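Local coordinates for protein endonuclease and methylase LlaGI (Lactococcus lactis, PDB 5FFJ) that probably recognises specific DNA sequences and methylates or cleaves them, as a Type ISP restriction-modification enzyme with a helicase-like ATPase, crystallised here without its nuclease, at residues Q1302-V1307 against N1324-I1329; S1070-I1075 against D1366-F1371; S1139-A1144 against K1151-R1156. All blocks are in the same frame, centred on the assembly; numbering follows the deposited sequence.

Interaction 1 of 3, residues Q1302-V1307 against N1324-I1329; sequences QPDYRV and NESITI
An Asx motif in the turn before strand 1327-1330 presents the amide of Asn1324 to the loop at Asp1304 and Arg1306. ND2 bridges two backbone carbonyls: it reaches Asp1304 O at 2.6 Å, with that oxygen lying in the amide plane, and Arg1306 O at 3.1 Å, with that one tilted out of the plane. It meets Asp1304 O from above the carbonyl plane (46° out). The other end of the amide is held too. OD1 accepts from Ile1327 N at 2.5 Å, nearly along the C=O axis, and more weakly from Ser1326 N. With CG lying between the backbone N and the carbonyl carbon (chi1 55°), the amide folds back over its own turn, and bonds at both ends fix its rotation. The turn leads into the middle strand of a small antiparallel sheet, flanked by strands 1297-1300 and 1321-1322, in the specificity domain. Across from it, Asp1304 OD1 takes the N-H of Arg1306 at 3.3 Å, from above the carboxylate plane, an Asx turn between the two residues whose carbonyls ND2 meets. Beside the amide, Ser1326 OG lies against Gln1302 CG (3.5 Å) and Asp1304 CB. Ile1327 reaches CD1 obliquely to Tyr1305 CD1 at 3.7 Å, while its side chain also packs on Leu1379 of helix 1377-1398.

Interaction 2 of 3, residues S1070-I1075 against D1366-F1371; sequences SNFSKI and DDPNEF
Phe1072 and Asp1366 supply the hydrogen bond of this contact: the backbone N of Phe1072 gives a nearly straight bond (169°) to Asp1366 OD1 at 3.1 Å, on the syn side of the carboxylate and somewhat out of its plane. The same OD1 also lies at the edge of the Phe1072 ring. The other oxygen, OD2, makes a salt bridge to Lys1152, so the carboxylate ties strand 1150-1155 to the chain leaving strand 1070-1071. Within 1070-1075, Asn1071 OD1 accepts from Ser1073 N at 2.7 Å. This Asx turn carries the chain out of an edge strand of the specificity domain and into helix 1074-1096, with Ser1073 as its N-cap. Apolar packing centres on the Phe1072 ring. Pro1368 CB sits over one face in a CH-pi contact, 3.9 Å from the ring centroid. Phe1371 CB comes obliquely to Phe1072 CD1 at 4.1 Å. Replacing Phe1072 by an alanine would probably open a gap beneath Pro1368 and leave the loop before helix 1377-1398 without its main apolar footing here. Two oxygens touch carbon: Phe1072 O lies at the edge of the Phe1371 ring, in its plane and 3.2 Å from CD1, and the extended Glu1370 side chain brings OE1 against Ser1073 CB.

Interaction 3 of 3, residues S1139-A1144 against K1151-R1156; sequences SDIMLA and KKYLYR
Strands 1141-1144 and 1151-1155 run antiparallel as the two arms of a beta hairpin, their local axes 4.4 Å apart at closest and 143° between directions. Met1142 and Leu1154 form a hydrogen-bonded pair, with Met1142 N to Leu1154 O at 2.7 Å and Leu1154 N to Met1142 O at 2.6 Å. Ala1144 and Lys1152 make the next such pair, in which the bond from Lys1152 N is weak. Past the strand end, Arg1156 N still reaches Asp1140 O.

On one face of the sheet, Leu1143 and Tyr1153 lie side by side, pointing the same way. Leu1143 CD2 sits over the centre of the tyrosine ring, 3.6 Å from its centroid, in a CH-pi contact. Further along, Ile1141 CG1 touches Tyr1155 CD1 at the ring edge (3.7 Å), and helix 1074-1096 packs on this face. On the other face, Ala1144 CB meets Leu1154 CD2 at 4.0 Å, with Leu1200 of the neighbouring strand against both. Met1142 has CG between its backbone N and carbonyl carbon (chi1 52°) and bends at chi3 (-69°). That shape lays SD over one face of the Arg1156 guanidinium, 3.5 Å from NE.

Arg1156 also makes a cation-pi contact with Tyr1168 and weak hydrogen bonds to the carbonyls of Phe1171 and Pro1172. Its buried guanidinium is thus met by carbonyl oxygens, an aromatic ring and a polarisable sulfur, a setting that would probably stabilise the positive charge.

Following the chain, segment 1070-1075 comes first and waits almost three hundred residues for its partner 1366-1371, so interaction 2 closes a long loop spanning much of the specificity domain. Inside that span, interaction 3 closes a short hairpin, and interaction 1 later closes a small loop of its own; these two follow in series and nothing crosses. Interactions 2 and 3 share one sheet: Asn1071 O probably bonds to Tyr1153 N, 2.7 Å away, setting strand 1070-1071 beside 1150-1155. Interaction 1 lies farther out and touches interaction 2 through Arg1306 and Asp1367, a long, weak ion pair. The centres of interactions 1 and 3 are about 28 Å apart, with interaction 2 touching both.

Interaction 1 of 3, residues Q1302-V1307 against N1324-I1329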
loop_
_atom_site.group_PDB
_atom_site.type_symbol
_atom_site.label_atom_id
_atom_site.label_comp_id
_atom_site.label_asym_id
_atom_site.label_seq_id
_atom_site.Cartn_x
_atom_site.Cartn_y
_atom_site.Cartn_z
ATOM N N GLN A 1302 -37.985 17.183 -16.948
ATOM C CA GLN A 1302 -37.957 18.548 -16.435
ATOM C C GLN A 1302 -36.608 19.184 -16.776
ATOM O O GLN A 1302 -35.642 18.475 -17.060
ATOM C CB GLN A 1302 -38.207 18.563 -14.923
ATOM C CG GLN A 1302 -37.137 17.872 -14.086
ATOM C CD GLN A 1302 -37.248 18.202 -12.607
ATOM O OE1 GLN A 1302 -37.954 19.132 -12.212
ATOM N NE2 GLN A 1302 -36.548 17.437 -11.778
ATOM N N PRO A 1303 -36.536 20.524 -16.755
ATOM C CA PRO A 1303 -35.302 21.191 -17.179
ATOM C C PRO A 1303 -34.208 21.178 -16.107
ATOM O O PRO A 1303 -33.790 22.233 -15.624
ATOM C CB PRO A 1303 -35.777 22.614 -17.481
ATOM C CG PRO A 1303 -36.902 22.828 -16.537
ATOM C CD PRO A 1303 -37.591 21.494 -16.411
ATOM N N ASP A 1304 -33.763 19.980 -15.738
ATOM C CA ASP A 1304 -32.584 19.813 -14.897
ATOM C C ASP A 1304 -31.412 19.405 -15.778
ATOM O O ASP A 1304 -31.329 18.259 -16.218
ATOM C CB ASP A 1304 -32.822 18.767 -13.806
ATOM C CG ASP A 1304 -31.620 18.588 -12.896
ATOM O OD1 ASP A 1304 -30.755 19.490 -12.858
ATOM O OD2 ASP A 1304 -31.543 17.544 -12.214
ATOM N N TYR A 1305 -30.514 20.351 -16.037
ATOM C CA TYR A 1305 -29.400 20.127 -16.954
ATOM C C TYR A 1305 -28.092 19.883 -16.212
ATOM O O TYR A 1305 -27.021 19.867 -16.817
ATOM C CB TYR A 1305 -29.244 21.319 -17.897
ATOM C CG TYR A 1305 -30.526 21.722 -18.582
ATOM C CD1 TYR A 1305 -30.981 21.038 -19.701
ATOM C CD2 TYR A 1305 -31.280 22.787 -18.112
ATOM C CE1 TYR A 1305 -32.153 21.404 -20.332
ATOM C CE2 TYR A 1305 -32.452 23.161 -18.737
ATOM C CZ TYR A 1305 -32.884 22.467 -19.846
ATOM O OH TYR A 1305 -34.051 22.836 -20.471
ATOM N N ARG A 1306 -28.181 19.699 -14.898
ATOM C CA ARG A 1306 -26.997 19.413 -14.099
ATOM C C ARG A 1306 -26.588 17.957 -14.249
ATOM O O ARG A 1306 -27.439 17.073 -14.379
ATOM C CB ARG A 1306 -27.238 19.733 -12.625
ATOM C CG ARG A 1306 -27.178 21.219 -12.299
ATOM C CD ARG A 1306 -26.680 21.486 -10.883
ATOM N NE ARG A 1306 -25.699 22.573 -10.864
ATOM C CZ ARG A 1306 -24.469 22.497 -10.358
ATOM N NH1 ARG A 1306 -23.679 23.559 -10.412
ATOM N NH2 ARG A 1306 -24.015 21.380 -9.795
ATOM N N VAL A 1307 -25.280 17.723 -14.229
ATOM C CA VAL A 1307 -24.730 16.387 -14.374
ATOM C C VAL A 1307 -24.145 15.904 -13.052
ATOM O O VAL A 1307 -23.556 16.682 -12.299
ATOM C CB VAL A 1307 -23.642 16.346 -15.470
ATOM C CG1 VAL A 1307 -22.455 17.236 -15.096
ATOM C CG2 VAL A 1307 -23.185 14.922 -15.712
ATOM N N ASN A 1324 -28.950 12.437 -16.995
ATOM C CA ASN A 1324 -29.272 12.458 -15.578
ATOM C C ASN A 1324 -30.636 11.815 -15.368
ATOM O O ASN A 1324 -31.199 11.233 -16.294
ATOM C CB ASN A 1324 -29.249 13.887 -15.030
ATOM C CG ASN A 1324 -30.157 14.827 -15.798
ATOM O OD1 ASN A 1324 -30.874 14.415 -16.711
ATOM N ND2 ASN A 1324 -30.135 16.101 -15.426
ATOM N N GLU A 1325 -31.174 11.926 -14.159
ATOM C CA GLU A 1325 -32.456 11.304 -13.853
ATOM C C GLU A 1325 -33.624 12.054 -14.496
ATOM O O GLU A 1325 -34.784 11.686 -14.305
ATOM C CB GLU A 1325 -32.646 11.217 -12.339
ATOM C CG GLU A 1325 -31.661 10.276 -11.664
ATOM C CD GLU A 1325 -31.808 10.257 -10.156
ATOM O OE1 GLU A 1325 -32.569 11.092 -9.621
ATOM O OE2 GLU A 1325 -31.164 9.406 -9.505
ATOM N N SER A 1326 -33.311 13.097 -15.262
ATOM C CA SER A 1326 -34.318 13.840 -16.014
ATOM C C SER A 1326 -34.173 13.606 -17.516
ATOM O O SER A 1326 -35.145 13.285 -18.201
ATOM C CB SER A 1326 -34.219 15.337 -15.711
ATOM O OG SER A 1326 -34.468 15.597 -14.342
ATOM N N ILE A 1327 -32.950 13.767 -18.016
ATOM C CA ILE A 1327 -32.684 13.708 -19.452
ATOM C C ILE A 1327 -32.036 12.386 -19.865
ATOM O O ILE A 1327 -31.182 11.854 -19.155
ATOM C CB ILE A 1327 -31.767 14.869 -19.899
ATOM C CG1 ILE A 1327 -32.306 16.207 -19.379
ATOM C CG2 ILE A 1327 -31.638 14.892 -21.425
ATOM C CD1 ILE A 1327 -31.381 17.381 -19.612
ATOM N N THR A 1328 -32.456 11.868 -21.017
ATOM C CA THR A 1328 -31.844 10.684 -21.618
ATOM C C THR A 1328 -31.720 10.872 -23.129
ATOM O O THR A 1328 -32.501 11.606 -23.740
ATOM C CB THR A 1328 -32.654 9.399 -21.336
ATOM O OG1 THR A 1328 -33.849 9.396 -22.128
ATOM C CG2 THR A 1328 -33.019 9.297 -19.862
ATOM N N ILE A 1329 -30.738 10.201 -23.722
ATOM C CA ILE A 1329 -30.479 10.287 -25.153
ATOM C C ILE A 1329 -30.606 8.900 -25.768
ATOM O O ILE A 1329 -29.969 7.960 -25.301
ATOM C CB ILE A 1329 -29.073 10.859 -25.443
ATOM C CG1 ILE A 1329 -28.887 12.210 -24.749
ATOM C CG2 ILE A 1329 -28.851 11.007 -26.938
ATOM C CD1 ILE A 1329 -28.363 12.114 -23.333
#

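Interaction 2 of 3, residues S1070-I1075 against D1366-F1371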
loop_
_atom_site.group_PDB
_atom_site.type_symbol
_atom_site.label_atom_id
_atom_site.label_comp_id
_atom_site.label_asym_id
_atom_site.label_seq_id
_atom_site.Cartn_x
_atom_site.Cartn_y
_atom_site.Cartn_z
ATOM N N SER A 1070 -5.548 23.163 -11.945
ATOM C CA SER A 1070 -6.507 23.053 -13.048
ATOM C C SER A 1070 -7.908 22.707 -12.545
ATOM O O SER A 1070 -8.062 21.999 -11.548
ATOM C CB SER A 1070 -6.051 21.994 -14.055
ATOM O OG SER A 1070 -6.660 20.744 -13.788
ATOM N N ASN A 1071 -8.923 23.193 -13.253
ATOM C CA ASN A 1071 -10.314 23.009 -12.845
ATOM C C ASN A 1071 -11.284 23.490 -13.925
ATOM O O ASN A 1071 -10.932 24.311 -14.771
ATOM C CB ASN A 1071 -10.574 23.752 -11.527
ATOM C CG ASN A 1071 -11.962 23.492 -10.953
ATOM O OD1 ASN A 1071 -12.941 23.350 -11.683
ATOM N ND2 ASN A 1071 -12.049 23.444 -9.628
ATOM N N PHE A 1072 -12.506 22.964 -13.888
ATOM C CA PHE A 1072 -13.573 23.396 -14.787
ATOM C C PHE A 1072 -14.016 24.835 -14.514
ATOM O O PHE A 1072 -14.312 25.586 -15.442
ATOM C CB PHE A 1072 -14.782 22.463 -14.662
ATOM C CG PHE A 1072 -14.671 21.204 -15.476
ATOM C CD1 PHE A 1072 -14.614 21.260 -16.857
ATOM C CD2 PHE A 1072 -14.660 19.961 -14.863
ATOM C CE1 PHE A 1072 -14.522 20.106 -17.611
ATOM C CE2 PHE A 1072 -14.571 18.802 -15.614
ATOM C CZ PHE A 1072 -14.503 18.876 -16.989
ATOM N N SER A 1073 -14.066 25.212 -13.238
ATOM C CA SER A 1073 -14.481 26.558 -12.849
ATOM C C SER A 1073 -13.276 27.482 -12.745
ATOM O O SER A 1073 -12.362 27.233 -11.961
ATOM C CB SER A 1073 -15.236 26.533 -11.515
ATOM O OG SER A 1073 -15.496 27.847 -11.050
ATOM N N LYS A 1074 -13.281 28.541 -13.552
ATOM C CA LYS A 1074 -12.242 29.568 -13.501
ATOM C C LYS A 1074 -12.116 30.155 -12.098
ATOM O O LYS A 1074 -11.011 30.388 -11.610
ATOM C CB LYS A 1074 -12.543 30.683 -14.510
ATOM C CG LYS A 1074 -11.559 31.846 -14.469
ATOM C CD LYS A 1074 -11.812 32.831 -15.604
ATOM C CE LYS A 1074 -10.798 33.971 -15.605
ATOM N NZ LYS A 1074 -11.010 34.907 -16.746
ATOM N N ILE A 1075 -13.254 30.390 -11.454
ATOM C CA ILE A 1075 -13.270 30.940 -10.106
ATOM C C ILE A 1075 -12.594 29.992 -9.113
ATOM O O ILE A 1075 -11.822 30.432 -8.263
ATOM C CB ILE A 1075 -14.714 31.238 -9.646
ATOM C CG1 ILE A 1075 -15.313 32.348 -10.518
ATOM C CG2 ILE A 1075 -14.743 31.640 -8.170
ATOM C CD1 ILE A 1075 -16.752 32.705 -10.197
ATOM N N ASP A 1366 -14.348 19.155 -8.263
ATOM C CA ASP A 1366 -14.309 19.603 -9.650
ATOM C C ASP A 1366 -15.647 19.315 -10.326
ATOM O O ASP A 1366 -15.964 18.164 -10.634
ATOM C CB ASP A 1366 -13.168 18.917 -10.403
ATOM C CG ASP A 1366 -12.884 19.559 -11.749
ATOM O OD1 ASP A 1366 -13.449 20.636 -12.036
ATOM O OD2 ASP A 1366 -12.078 18.992 -12.517
ATOM N N ASP A 1367 -16.420 20.373 -10.554
ATOM C CA ASP A 1367 -17.783 20.263 -11.061
ATOM C C ASP A 1367 -17.902 20.860 -12.468
ATOM O O ASP A 1367 -17.771 22.072 -12.631
ATOM C CB ASP A 1367 -18.744 20.970 -10.104
ATOM C CG ASP A 1367 -20.168 20.966 -10.604
ATOM O OD1 ASP A 1367 -20.511 21.850 -11.411
ATOM O OD2 ASP A 1367 -20.946 20.082 -10.189
ATOM N N PRO A 1368 -18.161 20.016 -13.486
ATOM C CA PRO A 1368 -18.168 20.510 -14.873
ATOM C C PRO A 1368 -19.299 21.494 -15.202
ATOM O O PRO A 1368 -19.206 22.199 -16.208
ATOM C CB PRO A 1368 -18.317 19.226 -15.700
ATOM C CG PRO A 1368 -18.971 18.260 -14.788
ATOM C CD PRO A 1368 -18.449 18.571 -13.422
ATOM N N ASN A 1369 -20.341 21.552 -14.376
ATOM C CA ASN A 1369 -21.461 22.461 -14.631
ATOM C C ASN A 1369 -21.066 23.930 -14.438
ATOM O O ASN A 1369 -21.749 24.831 -14.927
ATOM C CB ASN A 1369 -22.658 22.132 -13.725
ATOM C CG ASN A 1369 -23.199 20.731 -13.944
ATOM O OD1 ASN A 1369 -22.962 19.827 -13.142
ATOM N ND2 ASN A 1369 -23.949 20.550 -15.024
ATOM N N GLU A 1370 -19.962 24.162 -13.730
ATOM C CA GLU A 1370 -19.504 25.516 -13.413
ATOM C C GLU A 1370 -18.601 26.089 -14.505
ATOM O O GLU A 1370 -18.099 27.207 -14.377
ATOM C CB GLU A 1370 -18.752 25.528 -12.076
ATOM C CG GLU A 1370 -19.605 25.131 -10.882
ATOM C CD GLU A 1370 -18.842 25.160 -9.566
ATOM O OE1 GLU A 1370 -17.632 25.477 -9.576
ATOM O OE2 GLU A 1370 -19.455 24.863 -8.516
ATOM N N PHE A 1371 -18.398 25.330 -15.577
ATOM C CA PHE A 1371 -17.455 25.737 -16.616
ATOM C C PHE A 1371 -18.010 26.795 -17.582
ATOM O O PHE A 1371 -17.315 27.757 -17.917
ATOM C CB PHE A 1371 -16.988 24.523 -17.432
ATOM C CG PHE A 1371 -16.222 24.897 -18.673
ATOM C CD1 PHE A 1371 -14.915 25.353 -18.593
ATOM C CD2 PHE A 1371 -16.816 24.814 -19.920
ATOM C CE1 PHE A 1371 -14.218 25.708 -19.733
ATOM C CE2 PHE A 1371 -16.121 25.169 -21.060
ATOM C CZ PHE A 1371 -14.822 25.616 -20.966
#

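Interaction 3 of 3, residues S1139-A1144 against K1151-R1156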
loop_
_atom_site.group_PDB
_atom_site.type_symbol
_atom_site.label_atom_id
_atom_site.label_comp_id
_atom_site.label_asym_id
_atom_site.label_seq_id
_atom_site.Cartn_x
_atom_site.Cartn_y
_atom_site.Cartn_z
ATOM N N SER A 1139 -4.077 36.901 -13.934
ATOM C CA SER A 1139 -3.948 36.964 -15.386
ATOM C C SER A 1139 -3.391 35.666 -15.968
ATOM O O SER A 1139 -3.481 35.431 -17.174
ATOM C CB SER A 1139 -3.046 38.132 -15.784
ATOM O OG SER A 1139 -1.744 37.973 -15.248
ATOM N N ASP A 1140 -2.817 34.827 -15.111
ATOM C CA ASP A 1140 -2.203 33.582 -15.558
ATOM C C ASP A 1140 -3.223 32.456 -15.726
ATOM O O ASP A 1140 -2.914 31.416 -16.309
ATOM C CB ASP A 1140 -1.108 33.149 -14.578
ATOM C CG ASP A 1140 0.170 33.946 -14.745
ATOM O OD1 ASP A 1140 0.126 35.023 -15.376
ATOM O OD2 ASP A 1140 1.220 33.494 -14.241
ATOM N N ILE A 1141 -4.434 32.657 -15.217
ATOM C CA ILE A 1141 -5.492 31.668 -15.389
ATOM C C ILE A 1141 -6.026 31.715 -16.818
ATOM O O ILE A 1141 -6.533 32.744 -17.264
ATOM C CB ILE A 1141 -6.643 31.889 -14.397
ATOM C CG1 ILE A 1141 -6.113 31.796 -12.964
ATOM C CG2 ILE A 1141 -7.752 30.862 -14.634
ATOM C CD1 ILE A 1141 -7.148 32.042 -11.889
ATOM N N MET A 1142 -5.909 30.593 -17.525
ATOM C CA MET A 1142 -6.273 30.525 -18.938
ATOM C C MET A 1142 -6.953 29.209 -19.286
ATOM O O MET A 1142 -7.043 28.304 -18.456
ATOM C CB MET A 1142 -5.032 30.712 -19.809
ATOM C CG MET A 1142 -3.872 29.798 -19.453
ATOM S SD MET A 1142 -2.390 30.204 -20.396
ATOM C CE MET A 1142 -2.874 29.691 -22.039
ATOM N N LEU A 1143 -7.433 29.120 -20.521
ATOM C CA LEU A 1143 -8.084 27.915 -21.013
ATOM C C LEU A 1143 -7.067 26.968 -21.629
ATOM O O LEU A 1143 -6.089 27.402 -22.240
ATOM C CB LEU A 1143 -9.157 28.268 -22.043
ATOM C CG LEU A 1143 -10.457 28.829 -21.474
ATOM C CD1 LEU A 1143 -11.233 29.541 -22.561
ATOM C CD2 LEU A 1143 -11.288 27.713 -20.862
ATOM N N ALA A 1144 -7.308 25.673 -21.466
ATOM C CA ALA A 1144 -6.418 24.659 -22.009
ATOM C C ALA A 1144 -7.164 23.351 -22.249
ATOM O O ALA A 1144 -8.143 23.053 -21.565
ATOM C CB ALA A 1144 -5.245 24.432 -21.068
ATOM N N LYS A 1151 -11.933 20.859 -22.336
ATOM C CA LYS A 1151 -11.092 22.005 -22.019
ATOM C C LYS A 1151 -11.458 22.573 -20.649
ATOM O O LYS A 1151 -12.604 22.945 -20.392
ATOM C CB LYS A 1151 -11.197 23.080 -23.113
ATOM C CG LYS A 1151 -12.530 23.804 -23.233
ATOM C CD LYS A 1151 -12.512 24.720 -24.452
ATOM C CE LYS A 1151 -13.802 25.504 -24.608
ATOM N NZ LYS A 1151 -13.945 26.040 -25.989
ATOM N N LYS A 1152 -10.461 22.591 -19.768
ATOM C CA LYS A 1152 -10.587 23.125 -18.420
ATOM C C LYS A 1152 -9.844 24.445 -18.319
ATOM O O LYS A 1152 -9.132 24.840 -19.244
ATOM C CB LYS A 1152 -10.017 22.145 -17.392
ATOM C CG LYS A 1152 -10.853 20.905 -17.141
ATOM C CD LYS A 1152 -10.188 20.018 -16.094
ATOM C CE LYS A 1152 -11.150 18.996 -15.516
ATOM N NZ LYS A 1152 -10.491 18.193 -14.449
ATOM N N TYR A 1153 -10.005 25.118 -17.187
ATOM C CA TYR A 1153 -9.214 26.300 -16.884
ATOM C C TYR A 1153 -7.926 25.895 -16.184
ATOM O O TYR A 1153 -7.920 24.984 -15.354
ATOM C CB TYR A 1153 -10.008 27.274 -16.018
ATOM C CG TYR A 1153 -11.041 28.058 -16.787
ATOM C CD1 TYR A 1153 -10.698 29.233 -17.443
ATOM C CD2 TYR A 1153 -12.357 27.624 -16.866
ATOM C CE1 TYR A 1153 -11.636 29.954 -18.153
ATOM C CE2 TYR A 1153 -13.304 28.341 -17.574
ATOM C CZ TYR A 1153 -12.937 29.505 -18.216
ATOM O OH TYR A 1153 -13.873 30.225 -18.921
ATOM N N LEU A 1154 -6.841 26.580 -16.527
ATOM C CA LEU A 1154 -5.516 26.248 -16.022
ATOM C C LEU A 1154 -4.806 27.493 -15.512
ATOM O O LEU A 1154 -4.793 28.532 -16.176
ATOM C CB LEU A 1154 -4.680 25.578 -17.120
ATOM C CG LEU A 1154 -3.151 25.648 -17.010
ATOM C CD1 LEU A 1154 -2.653 24.831 -15.833
ATOM C CD2 LEU A 1154 -2.498 25.184 -18.299
ATOM N N TYR A 1155 -4.222 27.380 -14.326
ATOM C CA TYR A 1155 -3.324 28.405 -13.819
ATOM C C TYR A 1155 -1.918 28.112 -14.336
ATOM O O TYR A 1155 -1.143 27.404 -13.690
ATOM C CB TYR A 1155 -3.358 28.452 -12.288
ATOM C CG TYR A 1155 -2.463 29.511 -11.674
ATOM C CD1 TYR A 1155 -2.713 30.864 -11.871
ATOM C CD2 TYR A 1155 -1.375 29.156 -10.885
ATOM C CE1 TYR A 1155 -1.895 31.833 -11.307
ATOM C CE2 TYR A 1155 -0.556 30.118 -10.318
ATOM C CZ TYR A 1155 -0.821 31.454 -10.531
ATOM O OH TYR A 1155 -0.007 32.411 -9.968
ATOM N N ARG A 1156 -1.606 28.644 -15.516
ATOM C CA ARG A 1156 -0.295 28.437 -16.122
ATOM C C ARG A 1156 0.714 29.413 -15.536
ATOM O O ARG A 1156 0.691 30.611 -15.823
ATOM C CB ARG A 1156 -0.344 28.589 -17.641
ATOM C CG ARG A 1156 0.947 28.125 -18.306
ATOM C CD ARG A 1156 1.065 28.631 -19.715
ATOM N NE ARG A 1156 1.098 30.085 -19.763
ATOM C CZ ARG A 1156 1.415 30.787 -20.844
ATOM N NH1 ARG A 1156 1.743 30.164 -21.969
ATOM N NH2 ARG A 1156 1.412 32.109 -20.798
#